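Side-chain contacts in rRNA N-glycosidase (Bougainvillea spectabilis, PDB 3CTK), which is a plant ribosome-inactivating protein, folded as in its family from a mixed beta sheet packed against a largely helical core: residues Tyr12-Phe17 / Glu175-Gly180; Val159-Ser164 / Lys190-Glu195; Val50-Thr55 / Tyr133-Ser138; Lys58-Ala63 / Ala141-Thr146. One frame throughout, in Å; residues are numbered along the deposited sequence. Where two conformers were deposited one is given.

Contact 1: residues Tyr12-Phe17 / Glu175-Gly180; sequences YEYPTF and EVVDRG
Tyr14 reaches across from helix 14-25 to Val176 and Val177 near the end of helix 170-180, a helix-to-helix contact in the helical part of the ribosome-inactivating protein fold. The CB bond of Tyr14 aims at the partner helix, and CG anti to the backbone N (chi1 -177°) carries the ring on between the two helices. From CB outward, the first ring atom to meet the other segment is CD2, which lies 3.6 Å from Val177 CG2. That methyl sits in the plane of the ring, so it meets an edge. Further out the contact changes to a face: CE2 is 3.6 Å from Val176 CG1 and CZ is 3.5 Å from the same methyl. Val176 CG1 stands 3.9 Å from the ring centroid and 27° off the normal, a CH-pi contact offset toward the rim, and the two side chains cross at about a right angle. At the tip, Tyr14 OH passes 3.6 Å from Val176 CB, while its polar need is met by a hydrogen bond to Met162 O on helix 149-168. The phenol is thus bounded by a valine methyl over one face, another at its edge and a carbonyl at the hydroxyl, which should limit its rotation. Beside the tyrosine, the same Val177 CG2 methyl has a second apolar neighbour, Pro15 CG, at 3.8 Å.

Contact 2: residues Val159-Ser164 / Lys190-Glu195; sequences VIQMVS and KVLNLE
Gln161 and Glu195 carry this buried contact, each with its CB bond directed at the opposite helix. The polar approach is between their flat ends. The amide oxygen as modelled, Gln161 OE1, lies 2.7 Å from Glu195 OE2 and 3.3 Å from Glu195 OE1. The amide of Gln161 is probably turned over in the model, so the identity of the atom facing the carboxylate is uncertain; with the group turned back, a hydrogen bond to Glu195 becomes possible. The relative setting of the planes does not depend on that choice: amide and carboxylate stand 83° apart, and the side chains cross at about a right angle.

The carboxylate also touches the methylenes: Glu195 OE2 lies 3.4 Å from Gln161 CG and 3.7 Å from Gln161 CB. Both chains are extended beyond CG, which lets them span a gap whose closest CA pair, Gln161 to Glu195, is 8.1 Å apart. Leu192 is marginal, its CD1 lying 4.3 Å from the atom modelled as Gln161 OE1, whose identity is in doubt.

Within the ribosome-inactivating protein fold, the pair joins the long helix 149-168, where a wider pi-type turn spans 160-164, to the short helix 189-196. Tyr114 of helix 114-121 touches both side chains.

Charge is dealt with outside the two segments. Glu195 OE1 forms a salt bridge with Arg125 NH1, which gives that oxygen its partner.

Contact 3: residues Val50-Thr55 / Tyr133-Ser138; sequences VDITTT and YKLEFS
Thr55 supplies two donors to the carboxylate of Glu136, and both oxygens of that group are used. The backbone N of Thr55 bonds to Glu136 OE2 at 3.0 Å with a nearly straight N-H...O angle of 172°, arriving from above the carboxylate plane, 37° out of it. The hydroxyl Thr55 OG1 donates to Glu136 OE1 at 2.6 Å, on the syn side and much closer to the plane. Thr55 chi1 of 59° sets OG1 between its own N and carbonyl carbon, which keeps the hydroxyl near the backbone N-H and within reach of the same carboxylate. Two bonds to different oxygens restrict rotation of the carboxylate and would probably favour its charged form.

Glu136 reaches this position along an extended chain, passing Thr54 closely: Thr54 CB is 3.3 Å from Glu136 CD, and Thr54 CG2 is 3.8 Å from Glu136 CG. The hydroxyl of Thr54 is engaged differently, in hydrogen bonds with Ser56 OG and with the backbone N of Lys58.

These bonds lie where strand 47-53 of the mixed sheet runs out into the connection to strand 59-65, with helix 132-142 packed across it. Deeper along the same strand the chemistry turns apolar. Ile52 points at the helix and its CG2 comes within 4.3 Å of Leu135 CD2, a loose approach between two side chains that are also covered by helix 149-168. On the helix itself, Ser138 OG is satisfied without help from the strand, donating to Leu135 O at 2.7 Å.

Contact 4: residues Lys58-Ala63 / Ala141-Thr146; sequences KTVKVA and AIHGKT
A type II beta turn from Ile142 to Lys145, at the end of helix 132-142, presents the His143 ring to Lys58, just before strand 59-65, and to Thr59, its first residue. The main contact is over the ring face: Lys58 CB stands 3.8 Å from the centroid and only 3° off the normal, a well-centred CH-pi contact. The aliphatic chain then runs on obliquely, with Lys58 CD 3.7 Å from His143 CD2. His143 CG lies anti to its backbone N (chi1 -169°), a setting that swings the imidazole out of the turn toward the strand.

The ring edge meets different atoms. Thr59 O is near the ring plane, 3.1 Å from His143 CE1. Val60 CG2 is also at the edge, 3.9 Å from His143 ND1, although Val60 has two deposited conformers and this approach is correspondingly less certain.

In the fold, the turn thus covers one end of strand 59-65, an inner strand of the mixed sheet, paired antiparallel with 47-53 and 70-78. Gly144 takes the third position of the turn with the positive phi (69°) expected of type II geometry.

Polar atoms gather at the end of the lysine. Lys58 NZ has its counter-charge in Glu140, through a salt bridge, and donates to a water at 2.7 Å. That same water lies 2.6 Å from His143 O, linking the residue before the strand to the turn, and accepts a weak bond from Lys145 NZ at 3.3 Å. Between the two ammonium groups, Lys58 NZ to Lys145 NZ, the separation is 4.9 Å.

In the fold
Contacts 1 and 2 join helices to helices, whereas contacts 3 and 4 bring helix 132-142 and its turn onto neighbouring strands of the mixed sheet. Contact 2 lies closest to the centre of the chain, about 7 Å from it, and brings polar ends together in buried surroundings; contact 4, about 17 Å out, is more open and includes a water. Contacts 1 and 3 have their centres about 14 Å out: contact 1 is partly buried and apolar across its segments, contact 3 largely buried, though Thr55 is exposed, and mixes a carboxylate grip with aliphatic packing. Phe17 packs on Val50, joining contacts 1 and 3; Val159 packs on Ile52, joining 2 and 3.

Contact 1: residues Tyr12-Phe17 / Glu175-Gly180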
loop_
_atom_site.group_PDB
_atom_site.type_symbol
_atom_site.label_atom_id
_atom_site.label_comp_id
_atom_site.label_asym_id
_atom_site.label_seq_id
_atom_site.Cartn_x
_atom_site.Cartn_y
_atom_site.Cartn_z
ATOM N N TYR A 12 -15.606 -7.009 7.058
ATOM C CA TYR A 12 -15.275 -8.433 7.077
ATOM C C TYR A 12 -14.784 -8.989 5.739
ATOM O O TYR A 12 -14.254 -10.099 5.685
ATOM C CB TYR A 12 -16.483 -9.233 7.566
ATOM C CG TYR A 12 -17.721 -8.970 6.753
ATOM C CD1 TYR A 12 -17.966 -9.670 5.575
ATOM C CD2 TYR A 12 -18.614 -7.964 7.123
ATOM C CE1 TYR A 12 -19.063 -9.376 4.782
ATOM C CE2 TYR A 12 -19.715 -7.661 6.337
ATOM C CZ TYR A 12 -19.931 -8.369 5.166
ATOM O OH TYR A 12 -21.009 -8.061 4.376
ATOM N N GLU A 13 -14.950 -8.222 4.665
ATOM C CA GLU A 13 -14.504 -8.649 3.338
ATOM C C GLU A 13 -13.028 -8.319 3.105
ATOM O O GLU A 13 -12.444 -8.704 2.088
ATOM C CB GLU A 13 -15.341 -7.965 2.254
ATOM C CG GLU A 13 -16.747 -8.516 2.114
ATOM C CD GLU A 13 -16.762 -9.929 1.562
ATOM O OE1 GLU A 13 -17.850 -10.545 1.531
ATOM O OE2 GLU A 13 -15.688 -10.425 1.150
ATOM N N TYR A 14 -12.430 -7.613 4.057
ATOM C CA TYR A 14 -11.034 -7.200 3.951
ATOM C C TYR A 14 -10.056 -8.316 3.577
ATOM O O TYR A 14 -9.263 -8.162 2.646
ATOM C CB TYR A 14 -10.591 -6.544 5.259
ATOM C CG TYR A 14 -9.179 -6.007 5.235
ATOM C CD1 TYR A 14 -8.858 -4.853 4.517
ATOM C CD2 TYR A 14 -8.168 -6.638 5.956
ATOM C CE1 TYR A 14 -7.555 -4.337 4.528
ATOM C CE2 TYR A 14 -6.873 -6.136 5.971
ATOM C CZ TYR A 14 -6.573 -4.986 5.260
ATOM O OH TYR A 14 -5.292 -4.492 5.302
ATOM N N PRO A 15 -10.084 -9.449 4.296
ATOM C CA PRO A 15 -9.141 -10.516 3.935
ATOM C C PRO A 15 -9.261 -10.976 2.480
ATOM O O PRO A 15 -8.252 -11.249 1.823
ATOM C CB PRO A 15 -9.476 -11.622 4.934
ATOM C CG PRO A 15 -9.909 -10.849 6.145
ATOM C CD PRO A 15 -10.809 -9.791 5.534
ATOM N N THR A 16 -10.487 -11.065 1.977
ATOM C CA THR A 16 -10.703 -11.488 0.595
ATOM C C THR A 16 -10.181 -10.418 -0.363
ATOM O O THR A 16 -9.585 -10.727 -1.399
ATOM C CB THR A 16 -12.198 -11.731 0.314
ATOM O OG1 THR A 16 -12.686 -12.754 1.192
ATOM C CG2 THR A 16 -12.402 -12.173 -1.123
ATOM N N PHE A 17 -10.411 -9.161 0.001
ATOM C CA PHE A 17 -9.972 -8.004 -0.777
ATOM C C PHE A 17 -8.449 -8.002 -0.944
ATOM O O PHE A 17 -7.930 -7.841 -2.052
ATOM C CB PHE A 17 -10.424 -6.723 -0.063
ATOM C CG PHE A 17 -9.720 -5.477 -0.522
ATOM C CD1 PHE A 17 -9.894 -4.992 -1.816
ATOM C CD2 PHE A 17 -8.880 -4.785 0.345
ATOM C CE1 PHE A 17 -9.240 -3.834 -2.238
ATOM C CE2 PHE A 17 -8.221 -3.624 -0.067
ATOM C CZ PHE A 17 -8.403 -3.148 -1.362
ATOM N N GLU A 175 -2.778 -7.384 11.432
ATOM C CA GLU A 175 -2.963 -6.309 12.406
ATOM C C GLU A 175 -4.250 -5.558 12.083
ATOM O O GLU A 175 -5.032 -5.228 12.977
ATOM C CB GLU A 175 -1.780 -5.330 12.383
ATOM C CG GLU A 175 -0.512 -5.866 13.028
ATOM C CD GLU A 175 -0.705 -6.192 14.498
ATOM O OE1 GLU A 175 -0.885 -5.251 15.304
ATOM O OE2 GLU A 175 -0.685 -7.390 14.846
ATOM N N VAL A 176 -4.476 -5.294 10.799
ATOM C CA VAL A 176 -5.683 -4.582 10.398
ATOM C C VAL A 176 -6.921 -5.422 10.690
ATOM O O VAL A 176 -7.924 -4.908 11.177
ATOM C CB VAL A 176 -5.645 -4.205 8.895
ATOM C CG1 VAL A 176 -6.980 -3.594 8.470
ATOM C CG2 VAL A 176 -4.520 -3.211 8.646
ATOM N N VAL A 177 -6.850 -6.719 10.403
ATOM C CA VAL A 177 -7.978 -7.612 10.656
ATOM C C VAL A 177 -8.322 -7.680 12.147
ATOM O O VAL A 177 -9.496 -7.616 12.522
ATOM C CB VAL A 177 -7.687 -9.046 10.152
ATOM C CG1 VAL A 177 -8.771 -10.005 10.635
ATOM C CG2 VAL A 177 -7.632 -9.057 8.629
ATOM N N ASP A 178 -7.299 -7.809 12.988
ATOM C CA ASP A 178 -7.500 -7.901 14.436
ATOM C C ASP A 178 -7.822 -6.588 15.143
ATOM O O ASP A 178 -8.558 -6.583 16.138
ATOM C CB ASP A 178 -6.261 -8.487 15.120
ATOM C CG ASP A 178 -6.000 -9.923 14.742
ATOM O OD1 ASP A 178 -6.910 -10.575 14.190
ATOM O OD2 ASP A 178 -4.878 -10.403 15.014
ATOM N N ARG A 179 -7.279 -5.484 14.635
ATOM C CA ARG A 179 -7.450 -4.182 15.277
ATOM C C ARG A 179 -8.099 -3.049 14.478
ATOM O O ARG A 179 -8.566 -2.078 15.072
ATOM C CB ARG A 179 -6.089 -3.664 15.747
ATOM C CG ARG A 179 -5.178 -4.683 16.418
ATOM C CD ARG A 179 -3.796 -4.069 16.622
ATOM N NE ARG A 179 -2.845 -4.993 17.235
ATOM C CZ ARG A 179 -2.838 -5.320 18.523
ATOM N NH1 ARG A 179 -3.733 -4.794 19.349
ATOM N NH2 ARG A 179 -1.937 -6.178 18.987
ATOM N N GLY A 180 -8.121 -3.150 13.153
ATOM C CA GLY A 180 -8.674 -2.059 12.362
ATOM C C GLY A 180 -9.951 -2.247 11.564
ATOM O O GLY A 180 -10.312 -1.371 10.781
#

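Contact 2: residues Val159-Ser164 / Lys190-Glu195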
loop_
_atom_site.group_PDB
_atom_site.type_symbol
_atom_site.label_atom_id
_atom_site.label_comp_id
_atom_site.label_asym_id
_atom_site.label_seq_id
_atom_site.Cartn_x
_atom_site.Cartn_y
_atom_site.Cartn_z
ATOM N N VAL A 159 -4.276 4.994 3.613
ATOM C CA VAL A 159 -4.551 4.015 2.565
ATOM C C VAL A 159 -3.326 3.206 2.130
ATOM O O VAL A 159 -3.441 2.014 1.832
ATOM C CB VAL A 159 -5.206 4.689 1.329
ATOM C CG1 VAL A 159 -4.150 5.335 0.443
ATOM C CG2 VAL A 159 -6.018 3.657 0.549
ATOM N N ILE A 160 -2.154 3.833 2.104
ATOM C CA ILE A 160 -0.946 3.116 1.705
ATOM C C ILE A 160 -0.650 1.972 2.676
ATOM O O ILE A 160 -0.294 0.865 2.262
ATOM C CB ILE A 160 0.281 4.063 1.640
ATOM C CG1 ILE A 160 0.157 4.982 0.418
ATOM C CG2 ILE A 160 1.565 3.252 1.576
ATOM C CD1 ILE A 160 1.204 6.083 0.352
ATOM N N GLN A 161 -0.808 2.229 3.968
ATOM C CA GLN A 161 -0.541 1.194 4.957
ATOM C C GLN A 161 -1.625 0.112 5.006
ATOM O O GLN A 161 -1.316 -1.073 5.140
ATOM C CB GLN A 161 -0.369 1.825 6.338
ATOM C CG GLN A 161 0.726 2.880 6.398
ATOM C CD GLN A 161 0.959 3.372 7.811
ATOM O OE1 GLN A 161 1.561 2.679 8.626
ATOM N NE2 GLN A 161 0.463 4.568 8.112
ATOM N N MET A 162 -2.889 0.508 4.888
ATOM C CA MET A 162 -3.986 -0.458 4.933
ATOM C C MET A 162 -4.147 -1.282 3.660
ATOM O O MET A 162 -4.745 -2.361 3.691
ATOM C CB MET A 162 -5.313 0.246 5.246
ATOM C CG MET A 162 -5.394 0.811 6.652
ATOM S SD MET A 162 -7.007 1.541 7.012
ATOM C CE MET A 162 -8.056 0.062 7.083
ATOM N N VAL A 163 -3.621 -0.785 2.544
ATOM C CA VAL A 163 -3.748 -1.514 1.286
ATOM C C VAL A 163 -2.423 -2.050 0.744
ATOM O O VAL A 163 -2.227 -3.262 0.675
ATOM C CB VAL A 163 -4.416 -0.642 0.198
ATOM C CG1 VAL A 163 -4.566 -1.447 -1.091
ATOM C CG2 VAL A 163 -5.790 -0.162 0.683
ATOM N N SER A 164 -1.519 -1.154 0.359
ATOM C CA SER A 164 -0.229 -1.571 -0.185
ATOM C C SER A 164 0.622 -2.389 0.782
ATOM O O SER A 164 1.090 -3.476 0.436
ATOM C CB SER A 164 0.581 -0.358 -0.637
ATOM O OG SER A 164 -0.062 0.315 -1.700
ATOM N N LYS A 190 6.879 -3.210 14.830
ATOM C CA LYS A 190 7.115 -4.196 13.780
ATOM C C LYS A 190 6.465 -3.784 12.465
ATOM O O LYS A 190 7.067 -3.922 11.397
ATOM C CB LYS A 190 6.606 -5.582 14.201
ATOM C CG LYS A 190 6.800 -6.647 13.120
ATOM C CD LYS A 190 6.619 -8.070 13.647
ATOM C CE LYS A 190 6.765 -9.083 12.508
ATOM N NZ LYS A 190 6.757 -10.497 12.981
ATOM N N VAL A 191 5.235 -3.290 12.541
ATOM C CA VAL A 191 4.538 -2.846 11.337
ATOM C C VAL A 191 5.407 -1.811 10.620
ATOM O O VAL A 191 5.684 -1.934 9.427
ATOM C CB VAL A 191 3.175 -2.216 11.680
ATOM C CG1 VAL A 191 2.554 -1.603 10.430
ATOM C CG2 VAL A 191 2.247 -3.277 12.261
ATOM N N LEU A 192 5.852 -0.807 11.364
ATOM C CA LEU A 192 6.693 0.248 10.808
ATOM C C LEU A 192 8.021 -0.275 10.264
ATOM O O LEU A 192 8.482 0.164 9.210
ATOM C CB LEU A 192 6.943 1.328 11.870
ATOM C CG LEU A 192 5.919 2.470 11.946
ATOM C CD1 LEU A 192 4.525 1.958 11.673
ATOM C CD2 LEU A 192 6.000 3.140 13.308
ATOM N N ASN A 193 8.627 -1.225 10.970
ATOM C CA ASN A 193 9.906 -1.782 10.539
ATOM C C ASN A 193 9.774 -2.530 9.211
ATOM O O ASN A 193 10.613 -2.381 8.320
ATOM C CB ASN A 193 10.462 -2.725 11.610
ATOM C CG ASN A 193 11.853 -3.220 11.278
ATOM O OD1 ASN A 193 12.800 -2.437 11.198
ATOM N ND2 ASN A 193 11.984 -4.524 11.080
ATOM N N LEU A 194 8.725 -3.336 9.081
ATOM C CA LEU A 194 8.502 -4.084 7.846
ATOM C C LEU A 194 8.279 -3.116 6.687
ATOM O O LEU A 194 8.812 -3.311 5.592
ATOM C CB LEU A 194 7.298 -5.026 8.002
ATOM C CG LEU A 194 7.504 -6.220 8.951
ATOM C CD1 LEU A 194 6.202 -6.967 9.146
ATOM C CD2 LEU A 194 8.562 -7.153 8.383
ATOM N N GLU A 195 7.499 -2.066 6.931
ATOM C CA GLU A 195 7.231 -1.065 5.902
ATOM C C GLU A 195 8.535 -0.445 5.398
ATOM O O GLU A 195 8.687 -0.182 4.204
ATOM C CB GLU A 195 6.325 0.045 6.455
ATOM C CG GLU A 195 4.896 -0.391 6.758
ATOM C CD GLU A 195 4.051 0.737 7.333
ATOM O OE1 GLU A 195 4.581 1.862 7.478
ATOM O OE2 GLU A 195 2.860 0.499 7.643
#

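Contact 3: residues Val50-Thr55 / Tyr133-Ser138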
loop_
_atom_site.group_PDB
_atom_site.type_symbol
_atom_site.label_atom_id
_atom_site.label_comp_id
_atom_site.label_asym_id
_atom_site.label_seq_id
_atom_site.Cartn_x
_atom_site.Cartn_y
_atom_site.Cartn_z
ATOM N N VAL A 50 -7.921 0.304 -7.230
ATOM C CA VAL A 50 -8.573 -0.111 -5.995
ATOM C C VAL A 50 -9.707 0.860 -5.678
ATOM O O VAL A 50 -9.466 2.007 -5.304
ATOM C CB VAL A 50 -7.566 -0.127 -4.822
ATOM C CG1 VAL A 50 -8.278 -0.463 -3.515
ATOM C CG2 VAL A 50 -6.467 -1.144 -5.102
ATOM N N ASP A 51 -10.942 0.394 -5.843
ATOM C CA ASP A 51 -12.125 1.212 -5.583
ATOM C C ASP A 51 -12.560 1.096 -4.129
ATOM O O ASP A 51 -13.022 0.039 -3.695
ATOM C CB ASP A 51 -13.280 0.772 -6.488
ATOM C CG ASP A 51 -13.130 1.263 -7.914
ATOM O OD1 ASP A 51 -12.021 1.703 -8.288
ATOM O OD2 ASP A 51 -14.127 1.202 -8.665
ATOM N N ILE A 52 -12.415 2.186 -3.382
ATOM C CA ILE A 52 -12.800 2.206 -1.974
ATOM C C ILE A 52 -14.040 3.070 -1.820
ATOM O O ILE A 52 -14.027 4.253 -2.169
ATOM C CB ILE A 52 -11.677 2.788 -1.099
ATOM C CG1 ILE A 52 -10.389 1.989 -1.321
ATOM C CG2 ILE A 52 -12.087 2.754 0.377
ATOM C CD1 ILE A 52 -9.165 2.618 -0.686
ATOM N N THR A 53 -15.111 2.475 -1.300
ATOM C CA THR A 53 -16.372 3.187 -1.114
ATOM C C THR A 53 -16.724 3.313 0.367
ATOM O O THR A 53 -16.642 2.343 1.116
ATOM C CB THR A 53 -17.523 2.459 -1.834
ATOM O OG1 THR A 53 -17.192 2.291 -3.220
ATOM C CG2 THR A 53 -18.813 3.262 -1.722
ATOM N N THR A 54 -17.123 4.513 0.773
ATOM C CA THR A 54 -17.486 4.785 2.165
ATOM C C THR A 54 -18.950 4.442 2.434
ATOM O O THR A 54 -19.722 4.218 1.503
ATOM C CB THR A 54 -17.295 6.275 2.501
ATOM O OG1 THR A 54 -18.192 7.062 1.704
ATOM C CG2 THR A 54 -15.860 6.705 2.218
ATOM N N THR A 55 -19.334 4.402 3.706
ATOM C CA THR A 55 -20.723 4.118 4.041
ATOM C C THR A 55 -21.566 5.322 3.619
ATOM O O THR A 55 -22.788 5.226 3.507
ATOM C CB THR A 55 -20.924 3.870 5.559
ATOM O OG1 THR A 55 -20.502 5.023 6.299
ATOM C CG2 THR A 55 -20.130 2.654 6.009
ATOM N N TYR A 133 -12.826 2.933 9.847
ATOM C CA TYR A 133 -13.535 4.168 10.168
ATOM C C TYR A 133 -12.639 5.378 9.934
ATOM O O TYR A 133 -13.085 6.406 9.413
ATOM C CB TYR A 133 -14.004 4.162 11.626
ATOM C CG TYR A 133 -14.995 5.267 11.936
ATOM C CD1 TYR A 133 -16.317 5.182 11.501
ATOM C CD2 TYR A 133 -14.599 6.417 12.621
ATOM C CE1 TYR A 133 -17.225 6.218 11.739
ATOM C CE2 TYR A 133 -15.499 7.459 12.864
ATOM C CZ TYR A 133 -16.807 7.352 12.418
ATOM O OH TYR A 133 -17.698 8.378 12.639
ATOM N N LYS A 134 -11.375 5.258 10.330
ATOM C CA LYS A 134 -10.422 6.345 10.145
ATOM C C LYS A 134 -10.191 6.578 8.659
ATOM O O LYS A 134 -10.059 7.717 8.220
ATOM C CB LYS A 134 -9.099 6.014 10.839
ATOM C CG LYS A 134 -9.207 5.934 12.359
ATOM C CD LYS A 134 -9.594 7.278 12.974
ATOM C CE LYS A 134 -9.680 7.178 14.494
ATOM N NZ LYS A 134 -10.035 8.482 15.126
ATOM N N LEU A 135 -10.135 5.498 7.882
ATOM C CA LEU A 135 -9.931 5.635 6.445
ATOM C C LEU A 135 -11.129 6.370 5.856
ATOM O O LEU A 135 -10.963 7.291 5.059
ATOM C CB LEU A 135 -9.762 4.262 5.783
ATOM C CG LEU A 135 -9.635 4.240 4.253
ATOM C CD1 LEU A 135 -8.449 5.083 3.805
ATOM C CD2 LEU A 135 -9.479 2.801 3.784
ATOM N N GLU A 136 -12.336 5.985 6.264
ATOM C CA GLU A 136 -13.525 6.656 5.749
ATOM C C GLU A 136 -13.517 8.137 6.114
ATOM O O GLU A 136 -13.884 8.983 5.300
ATOM C CB GLU A 136 -14.809 5.991 6.271
ATOM C CG GLU A 136 -16.064 6.813 5.986
ATOM C CD GLU A 136 -17.310 5.968 5.825
ATOM O OE1 GLU A 136 -18.419 6.549 5.781
ATOM O OE2 GLU A 136 -17.186 4.730 5.730
ATOM N N PHE A 137 -13.093 8.452 7.334
ATOM C CA PHE A 137 -13.037 9.842 7.774
ATOM C C PHE A 137 -12.090 10.655 6.890
ATOM O O PHE A 137 -12.394 11.794 6.523
ATOM C CB PHE A 137 -12.563 9.928 9.226
ATOM C CG PHE A 137 -12.579 11.324 9.784
ATOM C CD1 PHE A 137 -13.726 11.834 10.384
ATOM C CD2 PHE A 137 -11.459 12.140 9.678
ATOM C CE1 PHE A 137 -13.754 13.140 10.873
ATOM C CE2 PHE A 137 -11.479 13.448 10.162
ATOM C CZ PHE A 137 -12.630 13.947 10.760
ATOM N N SER A 138 -10.940 10.077 6.551
ATOM C CA SER A 138 -9.970 10.781 5.717
ATOM C C SER A 138 -10.504 10.992 4.303
ATOM O O SER A 138 -10.190 11.995 3.661
ATOM C CB SER A 138 -8.635 10.024 5.675
ATOM O OG SER A 138 -8.749 8.796 4.977
#

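Contact 4: residues Lys58-Ala63 / Ala141-Thr146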
loop_
_atom_site.group_PDB
_atom_site.type_symbol
_atom_site.label_atom_id
_atom_site.label_comp_id
_atom_site.label_asym_id
_atom_site.label_seq_id
_atom_site.Cartn_x
_atom_site.Cartn_y
_atom_site.Cartn_z
ATOM N N LYS A 58 -19.386 7.529 -0.986
ATOM C CA LYS A 58 -18.393 8.253 -1.767
ATOM C C LYS A 58 -17.280 7.271 -2.128
ATOM O O LYS A 58 -16.857 6.465 -1.298
ATOM C CB LYS A 58 -17.842 9.436 -0.966
ATOM C CG LYS A 58 -18.923 10.442 -0.586
ATOM C CD LYS A 58 -18.385 11.624 0.203
ATOM C CE LYS A 58 -19.506 12.599 0.536
ATOM N NZ LYS A 58 -19.015 13.789 1.279
ATOM N N THR A 59 -16.821 7.325 -3.372
ATOM C CA THR A 59 -15.775 6.418 -3.819
ATOM C C THR A 59 -14.528 7.129 -4.321
ATOM O O THR A 59 -14.601 8.193 -4.940
ATOM C CB THR A 59 -16.276 5.501 -4.968
ATOM O OG1 THR A 59 -17.418 4.756 -4.538
ATOM C CG2 THR A 59 -15.181 4.527 -5.399
ATOM N N VAL A 60 -13.379 6.530 -4.039
ATOM C CA VAL A 60 -12.106 7.050 -4.509
ATOM C C VAL A 60 -11.421 5.872 -5.192
ATOM O O VAL A 60 -11.330 4.793 -4.616
ATOM C CB VAL A 60 -11.227 7.543 -3.340
ATOM C CG1 VAL A 60 -9.858 7.967 -3.854
ATOM C CG2 VAL A 60 -11.909 8.705 -2.628
ATOM N N LYS A 61 -10.991 6.067 -6.435
ATOM C CA LYS A 61 -10.314 5.015 -7.187
ATOM C C LYS A 61 -8.814 5.231 -7.054
ATOM O O LYS A 61 -8.262 6.150 -7.652
ATOM C CB LYS A 61 -10.694 5.071 -8.669
ATOM C CG LYS A 61 -12.154 4.788 -8.989
ATOM C CD LYS A 61 -12.405 5.040 -10.477
ATOM C CE LYS A 61 -13.444 4.100 -11.062
ATOM N NZ LYS A 61 -14.822 4.379 -10.570
ATOM N N VAL A 62 -8.158 4.380 -6.273
ATOM C CA VAL A 62 -6.720 4.498 -6.037
ATOM C C VAL A 62 -5.904 3.660 -7.020
ATOM O O VAL A 62 -6.152 2.468 -7.191
ATOM C CB VAL A 62 -6.389 4.063 -4.594
ATOM C CG1 VAL A 62 -4.911 4.296 -4.295
ATOM C CG2 VAL A 62 -7.268 4.834 -3.614
ATOM N N ALA A 63 -4.922 4.288 -7.656
ATOM C CA ALA A 63 -4.074 3.598 -8.625
ATOM C C ALA A 63 -2.781 3.103 -7.991
ATOM O O ALA A 63 -2.084 3.858 -7.314
ATOM C CB ALA A 63 -3.754 4.530 -9.790
ATOM N N ALA A 141 -12.959 13.829 4.312
ATOM C CA ALA A 141 -12.295 15.117 4.459
ATOM C C ALA A 141 -11.757 15.717 3.162
ATOM O O ALA A 141 -11.555 16.929 3.084
ATOM C CB ALA A 141 -11.165 14.998 5.479
ATOM N N ILE A 142 -11.537 14.882 2.149
ATOM C CA ILE A 142 -10.988 15.365 0.882
ATOM C C ILE A 142 -11.897 15.197 -0.330
ATOM O O ILE A 142 -11.775 15.933 -1.307
ATOM C CB ILE A 142 -9.661 14.651 0.549
ATOM C CG1 ILE A 142 -9.928 13.167 0.274
ATOM C CG2 ILE A 142 -8.672 14.829 1.693
ATOM C CD1 ILE A 142 -8.702 12.378 -0.158
ATOM N N HIS A 143 -12.799 14.226 -0.273
ATOM C CA HIS A 143 -13.691 13.962 -1.393
ATOM C C HIS A 143 -14.596 15.144 -1.744
ATOM O O HIS A 143 -15.365 15.615 -0.911
ATOM C CB HIS A 143 -14.547 12.733 -1.093
ATOM C CG HIS A 143 -15.308 12.227 -2.277
ATOM N ND1 HIS A 143 -14.858 11.187 -3.063
ATOM C CD2 HIS A 143 -16.479 12.632 -2.823
ATOM C CE1 HIS A 143 -15.720 10.972 -4.040
ATOM N NE2 HIS A 143 -16.712 11.835 -3.918
ATOM N N GLY A 144 -14.492 15.619 -2.982
ATOM C CA GLY A 144 -15.318 16.730 -3.428
ATOM C C GLY A 144 -15.009 18.069 -2.786
ATOM O O GLY A 144 -15.810 19.005 -2.870
ATOM N N LYS A 145 -13.846 18.174 -2.149
ATOM C CA LYS A 145 -13.449 19.412 -1.491
ATOM C C LYS A 145 -12.236 20.045 -2.155
ATOM O O LYS A 145 -11.542 19.397 -2.935
ATOM C CB LYS A 145 -13.159 19.134 -0.015
ATOM C CG LYS A 145 -14.423 18.856 0.781
ATOM C CD LYS A 145 -14.133 18.424 2.198
ATOM C CE LYS A 145 -15.397 18.496 3.033
ATOM N NZ LYS A 145 -16.560 17.923 2.305
ATOM N N THR A 146 -11.988 21.319 -1.861
ATOM C CA THR A 146 -10.837 21.996 -2.443
ATOM C C THR A 146 -9.575 21.262 -2.004
ATOM O O THR A 146 -9.520 20.718 -0.902
ATOM C CB THR A 146 -10.757 23.469 -1.998
ATOM O OG1 THR A 146 -10.723 23.541 -0.569
ATOM C CG2 THR A 146 -11.958 24.239 -2.513
HETATM O O HOH W 1 -16.462 14.765 1.333
#